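Local coordinates for protein sortase B (Clostridium perfringens, PDB 5YFK) that probably acts as a class B sortase, a cysteine transpeptidase that joins sorted proteins to the cell wall through an acyl-thioester intermediate, at residues N19-S24 with R56-V61; N101-S106 with L141-K146; K137-Y142 with R202-I207. The protein carries 1 engineered substitution. All coordinates share one frame; numbering follows the deposited sequence.

All three contacts meet on the sortase beta-barrel, and two neighbouring strands, 55-61 and 138-143, tie them together. Contact 1 sits on the outer side of strand 55-61, whose W58 N is 2.9 Å from Y142 O of the neighbouring strand 138-143. Contacts 2 and 3 share L141 and Y142, their centres about 11 Å apart. R202 links them again, its NH1 lying 2.6 Å from L102 O. From contact 1 the centres of contacts 2 and 3 are about 15 and 14 Å away. Contact 3 comes nearest the predicted active site: the L206 side chain is about 12 Å from that of S209, the engineered serine in place of the predicted nucleophilic cysteine, and about 11 Å from that of R217, the predicted transition-state stabiliser.

Contact 1: residues N19-S24 with R56-V61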
# COMPACT_ATOMS: atom_id res chain seq x y z
N ASN A 19 -16.07 -10.67 1.68
CA ASN A 19 -17.27 -10.18 1.02
C ASN A 19 -16.94 -9.05 0.03
O ASN A 19 -17.36 -9.07 -1.13
CB ASN A 19 -18.26 -9.68 2.07
CG ASN A 19 -19.44 -8.95 1.46
OD1 ASN A 19 -19.37 -7.76 1.16
ND2 ASN A 19 -20.56 -9.66 1.34
N LEU A 20 -16.17 -8.07 0.50
CA LEU A 20 -15.86 -6.88 -0.27
C LEU A 20 -15.06 -7.19 -1.52
O LEU A 20 -14.99 -6.38 -2.44
CB LEU A 20 -15.06 -5.89 0.58
CG LEU A 20 -15.79 -5.33 1.80
CD1 LEU A 20 -14.82 -4.55 2.68
CD2 LEU A 20 -16.96 -4.47 1.35
N ARG A 21 -14.31 -8.29 -1.48
CA ARG A 21 -13.40 -8.64 -2.56
C ARG A 21 -14.16 -8.89 -3.86
O ARG A 21 -13.62 -8.74 -4.96
CB ARG A 21 -12.63 -9.89 -2.18
CG ARG A 21 -11.30 -10.02 -2.89
CD ARG A 21 -10.43 -11.05 -2.20
NE ARG A 21 -9.65 -11.82 -3.16
CZ ARG A 21 -9.26 -13.07 -2.97
NH1 ARG A 21 -9.62 -13.73 -1.87
NH2 ARG A 21 -8.53 -13.69 -3.89
N SER A 22 -15.44 -9.21 -3.73
CA SER A 22 -16.30 -9.39 -4.89
C SER A 22 -16.67 -8.02 -5.47
O SER A 22 -16.98 -7.91 -6.65
CB SER A 22 -17.57 -10.15 -4.50
OG SER A 22 -18.47 -9.29 -3.81
N LEU A 23 -16.44 -6.97 -4.69
CA LEU A 23 -16.63 -5.59 -5.13
C LEU A 23 -15.35 -4.98 -5.69
O LEU A 23 -15.27 -3.77 -5.87
CB LEU A 23 -17.10 -4.73 -3.97
CG LEU A 23 -18.61 -4.59 -3.77
CD1 LEU A 23 -18.86 -3.53 -2.71
CD2 LEU A 23 -19.30 -4.23 -5.07
N SER A 24 -14.35 -5.81 -5.95
CA SER A 24 -13.07 -5.29 -6.40
C SER A 24 -13.18 -4.82 -7.83
O SER A 24 -13.60 -5.57 -8.70
CB SER A 24 -11.98 -6.33 -6.31
OG SER A 24 -10.85 -5.87 -7.04
N ARG A 56 -10.75 5.20 -0.87
CA ARG A 56 -9.99 5.96 -1.85
C ARG A 56 -9.59 5.17 -3.09
O ARG A 56 -9.62 5.70 -4.20
CB ARG A 56 -8.73 6.56 -1.21
CG ARG A 56 -9.01 7.48 -0.02
CD ARG A 56 -9.58 8.82 -0.49
NE ARG A 56 -9.90 9.71 0.63
CZ ARG A 56 -11.11 9.84 1.17
NH1 ARG A 56 -12.13 9.14 0.69
NH2 ARG A 56 -11.30 10.64 2.20
N PHE A 57 -9.13 3.93 -2.90
CA PHE A 57 -8.71 3.12 -4.02
C PHE A 57 -8.62 1.64 -3.63
O PHE A 57 -8.69 1.29 -2.44
CB PHE A 57 -7.36 3.61 -4.60
CG PHE A 57 -6.25 3.70 -3.58
CD1 PHE A 57 -5.37 2.65 -3.40
CD2 PHE A 57 -5.97 4.91 -2.95
CE1 PHE A 57 -4.33 2.74 -2.48
CE2 PHE A 57 -4.88 5.04 -2.10
CZ PHE A 57 -4.03 3.95 -1.89
N TRP A 58 -8.40 0.79 -4.62
CA TRP A 58 -8.19 -0.63 -4.38
C TRP A 58 -6.70 -0.97 -4.60
O TRP A 58 -6.03 -0.40 -5.47
CB TRP A 58 -9.07 -1.46 -5.32
CG TRP A 58 -9.16 -2.91 -4.90
CD1 TRP A 58 -8.22 -3.88 -5.06
CD2 TRP A 58 -10.19 -3.50 -4.10
NE1 TRP A 58 -8.62 -5.04 -4.48
CE2 TRP A 58 -9.77 -4.81 -3.78
CE3 TRP A 58 -11.38 -3.01 -3.54
CZ2 TRP A 58 -10.58 -5.69 -3.11
CZ3 TRP A 58 -12.19 -3.88 -2.86
CH2 TRP A 58 -11.78 -5.21 -2.63
N ILE A 59 -6.18 -1.85 -3.78
CA ILE A 59 -4.80 -2.33 -3.93
C ILE A 59 -4.79 -3.85 -4.09
O ILE A 59 -5.41 -4.59 -3.32
CB ILE A 59 -3.94 -1.90 -2.71
CG1 ILE A 59 -2.47 -2.25 -2.92
CG2 ILE A 59 -4.44 -2.50 -1.42
CD1 ILE A 59 -1.54 -1.59 -1.91
N LYS A 60 -3.95 -4.30 -5.01
CA LYS A 60 -3.66 -5.69 -5.17
C LYS A 60 -2.18 -5.88 -5.40
O LYS A 60 -1.59 -5.26 -6.30
CB LYS A 60 -4.46 -6.26 -6.36
CG LYS A 60 -4.12 -7.71 -6.71
CD LYS A 60 -4.52 -8.67 -5.61
CE LYS A 60 -3.64 -9.91 -5.56
NZ LYS A 60 -3.74 -10.58 -4.24
N VAL A 61 -1.61 -6.85 -4.69
CA VAL A 61 -0.17 -7.11 -4.81
C VAL A 61 0.08 -8.48 -5.39
O VAL A 61 -0.40 -9.50 -4.88
CB VAL A 61 0.60 -6.92 -3.50
CG1 VAL A 61 2.09 -7.24 -3.69
CG2 VAL A 61 0.44 -5.48 -3.01
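L20 meets W58 through its carbonyl: L20 O lies 3.4 Å from W58 CH2, at the far end of the indole. This is where the N-terminal region of a class B sortase packs on the outside of the beta-barrel, with the loop after helix 16-19 laid against strand 55-61. L20 O has a second task, accepting the backbone bond from L23 N at 2.7 Å, one of a series of i to i+3 bonds that keep the loop coiled. The leucine side chain itself packs on F84.

R21 comes next, and its CA is 3.8 Å from W58 CH2, approaching obliquely. The arginine side chain runs past the six-membered ring with CG 4.4 Å from CZ2, and its NE makes a salt bridge with D67. The same aspartate accepts a hydrogen bond from W58 NE1, so one carboxylate joins the loop arginine and the strand tryptophan. L23 sends its side chain to L48 and I51 of helix 35-51, while its carbonyl oxygen passes near W58 CZ3.

S24 makes the broadest contact of the loop, lying over one face of the indole. Its backbone N is bonded to R21 O, closing the last turn. W58 can reach the loop because its CB points at it and CG stands anti to the backbone N (chi1 -166°), carrying the indole outward from the strand. P25 and L48 also touch this ring. S24 OG is above the pyrrole part, 3.5 Å from W58 NE1, without a hydrogen bond: W58 NE1 donates to D67, and S24 OG pairs with L26 N. Beside it S24 CB makes a CH-pi contact, 3.7 Å from the centroid of the W58 six-membered ring and 18° off its normal.

Contact 2: residues N101-S106 with L141-K146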
# COMPACT_ATOMS: atom_id res chain seq x y z
N ASN A 101 -2.12 13.90 0.13
CA ASN A 101 -2.99 14.42 -0.93
C ASN A 101 -2.83 13.59 -2.18
O ASN A 101 -1.80 13.68 -2.88
CB ASN A 101 -2.71 15.90 -1.21
CG ASN A 101 -3.60 16.47 -2.31
OD1 ASN A 101 -4.03 15.78 -3.22
ND2 ASN A 101 -4.00 17.72 -2.13
N LEU A 102 -3.85 12.77 -2.47
CA LEU A 102 -3.73 11.74 -3.51
C LEU A 102 -3.72 12.33 -4.91
O LEU A 102 -3.13 11.75 -5.83
CB LEU A 102 -4.86 10.72 -3.38
CG LEU A 102 -4.83 9.85 -2.12
CD1 LEU A 102 -5.98 8.85 -2.16
CD2 LEU A 102 -3.49 9.13 -2.03
N ASN A 103 -4.20 13.56 -5.06
CA ASN A 103 -4.09 14.25 -6.35
C ASN A 103 -2.71 14.80 -6.63
O ASN A 103 -2.28 14.86 -7.79
CB ASN A 103 -5.11 15.38 -6.45
CG ASN A 103 -6.54 14.87 -6.45
OD1 ASN A 103 -6.87 13.92 -7.15
ND2 ASN A 103 -7.36 15.41 -5.55
N ASP A 104 -2.01 15.19 -5.56
CA ASP A 104 -0.77 15.95 -5.68
C ASP A 104 0.48 15.18 -5.32
O ASP A 104 1.55 15.39 -5.94
CB ASP A 104 -0.85 17.23 -4.85
CG ASP A 104 -2.03 18.11 -5.24
OD1 ASP A 104 -2.64 17.89 -6.31
OD2 ASP A 104 -2.29 19.08 -4.49
N ASP A 105 0.43 14.38 -4.26
CA ASP A 105 1.67 13.94 -3.61
C ASP A 105 2.47 12.96 -4.50
O ASP A 105 1.90 12.11 -5.18
CB ASP A 105 1.35 13.31 -2.26
CG ASP A 105 0.87 14.32 -1.22
OD1 ASP A 105 0.92 15.55 -1.49
OD2 ASP A 105 0.39 13.87 -0.16
N SER A 106 3.80 13.05 -4.44
CA SER A 106 4.66 12.13 -5.22
C SER A 106 4.88 10.77 -4.52
O SER A 106 5.33 9.81 -5.16
CB SER A 106 6.00 12.81 -5.56
OG SER A 106 5.88 13.54 -6.77
N LEU A 141 -2.97 -0.53 -8.41
CA LEU A 141 -4.03 0.27 -7.77
C LEU A 141 -5.19 0.50 -8.72
O LEU A 141 -4.99 0.62 -9.91
CB LEU A 141 -3.51 1.63 -7.30
CG LEU A 141 -2.28 1.61 -6.40
CD1 LEU A 141 -1.90 3.01 -5.96
CD2 LEU A 141 -2.48 0.66 -5.21
N TYR A 142 -6.37 0.69 -8.17
CA TYR A 142 -7.49 1.20 -8.96
C TYR A 142 -8.12 2.36 -8.26
O TYR A 142 -8.53 2.23 -7.11
CB TYR A 142 -8.53 0.11 -9.16
CG TYR A 142 -9.53 0.48 -10.22
CD1 TYR A 142 -10.65 1.26 -9.92
CD2 TYR A 142 -9.42 -0.02 -11.50
CE1 TYR A 142 -11.62 1.52 -10.89
CE2 TYR A 142 -10.33 0.30 -12.48
CZ TYR A 142 -11.43 1.06 -12.16
OH TYR A 142 -12.37 1.29 -13.14
N ARG A 143 -8.00 3.54 -8.87
CA ARG A 143 -8.45 4.78 -8.27
C ARG A 143 -9.19 5.63 -9.31
O ARG A 143 -8.69 5.84 -10.42
CB ARG A 143 -7.26 5.58 -7.73
CG ARG A 143 -7.69 6.88 -7.08
CD ARG A 143 -6.66 7.48 -6.12
NE ARG A 143 -5.58 8.14 -6.84
CZ ARG A 143 -5.59 9.42 -7.23
NH1 ARG A 143 -4.66 9.86 -8.04
NH2 ARG A 143 -6.50 10.27 -6.77
N GLU A 144 -10.35 6.16 -8.94
CA GLU A 144 -11.09 7.04 -9.85
C GLU A 144 -11.19 6.43 -11.24
O GLU A 144 -10.84 7.06 -12.25
CB GLU A 144 -10.42 8.42 -9.91
CG GLU A 144 -10.36 9.11 -8.55
CD GLU A 144 -9.81 10.53 -8.62
OE1 GLU A 144 -10.14 11.31 -7.70
OE2 GLU A 144 -8.96 10.82 -9.50
N GLY A 145 -11.61 5.17 -11.28
CA GLY A 145 -11.89 4.50 -12.54
C GLY A 145 -10.67 4.20 -13.40
O GLY A 145 -10.80 3.92 -14.59
N LYS A 146 -9.49 4.20 -12.81
CA LYS A 146 -8.26 3.97 -13.57
C LYS A 146 -7.37 2.98 -12.83
O LYS A 146 -7.16 3.10 -11.62
CB LYS A 146 -7.51 5.28 -13.78
CG LYS A 146 -8.38 6.36 -14.42
CD LYS A 146 -7.59 7.47 -15.08
CE LYS A 146 -8.51 8.36 -15.91
NZ LYS A 146 -8.85 7.75 -17.22
O HOH W 1 -6.64 12.81 -9.70
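R143 leaves the end of strand 138-143 and lays its guanidinium against L102 and N103. Its chain runs toward the 101-106 loop and bends at chi3 (78°), which lays the guanidinium with a face to L102. L102 CB lies above one face of this group, toward its rim and 3.8 Å from R143 NH2. L102 O also sits over a face, 3.3 Å from R143 NH1, but the angle is too poor for a hydrogen bond. That oxygen instead accepts from R202 NH1, while the leucine side chain continues onto R56.

N103 takes the edge of the guanidinium: OD1 is in its plane, 3.7 Å from R143 NH2 and too far for a hydrogen bond, with the amide turned 57° from the guanidinium. The link from N103 to E144 is made by water 1, which donates to N103 OD1 at 2.8 Å and to E144 OE2 at 3.1 Å. E144 OE2 also forms a long salt bridge with R143 NH2, 3.7 Å away and well out of the guanidinium plane; the attraction is one of charge alone.

Both backbones are tightly turned. N101 OD1 accepts from D104 N at 3.1 Å, an Asx motif in the loop before strand 107-111. In the other segment, R143 to K146 form the type I' beta turn of a beta-hairpin, joining strands 138-143 and 146-159 of the sortase barrel.

Contact 3: residues K137-Y142 with R202-I207; sequences KYVTLY and RILTLI
Strands 138-142 and 203-207 face each other across the barrel interior, their axes 10.0 Å apart at closest approach and their directions 103° from one another, with V139 and L204 the nearest pair of CA atoms. No hydrogen bond joins them, and the contact is made by alternate side chains pointing inward from each strand.

L204 is the centre of it. With chi1 at 179° its chain extends away from its own N and carries CD2, the branch that does the touching, to V139 and L141. V139 CG1 meets it at 3.6 Å, the shortest contact here, with the two side chains crossing at about a right angle. L141 comes from its own strand tip to tip with L204, and both L141 methyls, CD1 and CD2, lie 4.1 Å from L204 CD2. One methyl of L204 is thus in touch with both V139 and L141.

V139 divides its branches: while CG1 goes to L204, CG2 turns to L206, 4.3 Å from L206 CD1. Around this cluster F150 of strand 146-159 touches both L141 and L204, I59 of strand 55-61 rests on V139 and L141, and I108 packs on L204.

All four residues are buried and wholly aliphatic at their ends, so this contact between the strands rests on dispersion and the exclusion of water. Such contacts impose little directional demand, which fits two strands crossing nearly at right angles inside a closed barrel core.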
# COMPACT_ATOMS: atom_id res chain seq x y z
N LYS A 137 6.87 -8.40 -8.98
CA LYS A 137 7.40 -7.07 -9.24
C LYS A 137 6.34 -5.98 -8.96
O LYS A 137 6.69 -4.80 -8.85
CB LYS A 137 7.86 -6.97 -10.70
CG LYS A 137 9.13 -7.75 -11.02
CD LYS A 137 9.54 -7.49 -12.46
CE LYS A 137 10.66 -8.41 -12.89
NZ LYS A 137 11.05 -8.14 -14.30
N TYR A 138 5.07 -6.31 -9.11
CA TYR A 138 4.05 -5.28 -9.38
C TYR A 138 3.01 -5.14 -8.29
O TYR A 138 2.55 -6.14 -7.73
CB TYR A 138 3.34 -5.52 -10.69
CG TYR A 138 4.28 -5.59 -11.84
CD1 TYR A 138 5.07 -4.50 -12.19
CD2 TYR A 138 4.45 -6.78 -12.53
CE1 TYR A 138 5.99 -4.59 -13.21
CE2 TYR A 138 5.43 -6.90 -13.50
CZ TYR A 138 6.15 -5.79 -13.87
OH TYR A 138 7.11 -5.92 -14.83
N VAL A 139 2.67 -3.89 -8.03
CA VAL A 139 1.50 -3.51 -7.23
C VAL A 139 0.52 -2.76 -8.14
O VAL A 139 0.90 -1.86 -8.91
CB VAL A 139 1.91 -2.61 -6.04
CG1 VAL A 139 0.73 -2.25 -5.16
CG2 VAL A 139 2.99 -3.26 -5.22
N THR A 140 -0.71 -3.23 -8.16
CA THR A 140 -1.77 -2.59 -8.92
C THR A 140 -2.71 -1.77 -8.03
O THR A 140 -3.13 -2.25 -6.98
CB THR A 140 -2.56 -3.66 -9.69
OG1 THR A 140 -1.64 -4.56 -10.31
CG2 THR A 140 -3.41 -3.02 -10.79
N LEU A 141 -2.97 -0.53 -8.41
CA LEU A 141 -4.03 0.27 -7.77
C LEU A 141 -5.19 0.50 -8.72
O LEU A 141 -4.99 0.62 -9.91
CB LEU A 141 -3.51 1.63 -7.30
CG LEU A 141 -2.28 1.61 -6.40
CD1 LEU A 141 -1.90 3.01 -5.96
CD2 LEU A 141 -2.48 0.66 -5.21
N TYR A 142 -6.37 0.69 -8.17
CA TYR A 142 -7.49 1.20 -8.96
C TYR A 142 -8.12 2.36 -8.26
O TYR A 142 -8.53 2.23 -7.11
CB TYR A 142 -8.53 0.11 -9.16
CG TYR A 142 -9.53 0.48 -10.22
CD1 TYR A 142 -10.65 1.26 -9.92
CD2 TYR A 142 -9.42 -0.02 -11.50
CE1 TYR A 142 -11.62 1.52 -10.89
CE2 TYR A 142 -10.33 0.30 -12.48
CZ TYR A 142 -11.43 1.06 -12.16
OH TYR A 142 -12.37 1.29 -13.14
N ARG A 202 6.51 8.80 -9.71
CA ARG A 202 5.59 8.80 -8.58
C ARG A 202 5.72 7.47 -7.87
O ARG A 202 5.76 6.42 -8.52
CB ARG A 202 4.15 8.98 -9.07
CG ARG A 202 3.21 9.19 -7.89
CD ARG A 202 1.78 9.48 -8.31
NE ARG A 202 1.10 10.20 -7.23
CZ ARG A 202 -0.17 10.58 -7.24
NH1 ARG A 202 -0.63 11.39 -6.30
NH2 ARG A 202 -1.00 10.09 -8.16
N ILE A 203 5.84 7.49 -6.56
CA ILE A 203 6.06 6.26 -5.84
C ILE A 203 4.92 5.90 -4.90
O ILE A 203 4.16 6.76 -4.45
CB ILE A 203 7.41 6.25 -5.10
CG1 ILE A 203 7.52 7.42 -4.11
CG2 ILE A 203 8.55 6.23 -6.13
CD1 ILE A 203 8.64 7.25 -3.08
N LEU A 204 4.94 4.63 -4.51
CA LEU A 204 4.00 4.03 -3.59
C LEU A 204 4.80 3.32 -2.51
O LEU A 204 5.73 2.55 -2.81
CB LEU A 204 3.15 3.00 -4.33
CG LEU A 204 2.10 2.23 -3.51
CD1 LEU A 204 1.03 3.06 -2.84
CD2 LEU A 204 1.46 1.21 -4.41
N THR A 205 4.52 3.65 -1.26
CA THR A 205 5.22 3.04 -0.13
C THR A 205 4.22 2.23 0.69
O THR A 205 3.23 2.79 1.17
CB THR A 205 5.84 4.14 0.74
OG1 THR A 205 6.73 4.94 -0.06
CG2 THR A 205 6.56 3.57 1.98
N LEU A 206 4.54 0.97 0.92
CA LEU A 206 3.71 0.10 1.73
C LEU A 206 4.42 -0.26 3.02
O LEU A 206 5.56 -0.68 2.98
CB LEU A 206 3.38 -1.20 0.99
CG LEU A 206 2.83 -1.09 -0.44
CD1 LEU A 206 2.56 -2.46 -1.02
CD2 LEU A 206 1.59 -0.22 -0.48
N ILE A 207 3.73 -0.06 4.14
CA ILE A 207 4.34 -0.20 5.45
C ILE A 207 3.54 -1.14 6.33
O ILE A 207 2.33 -0.95 6.54
CB ILE A 207 4.50 1.17 6.15
CG1 ILE A 207 5.46 2.05 5.34
CG2 ILE A 207 5.06 0.98 7.55
CD1 ILE A 207 5.44 3.50 5.77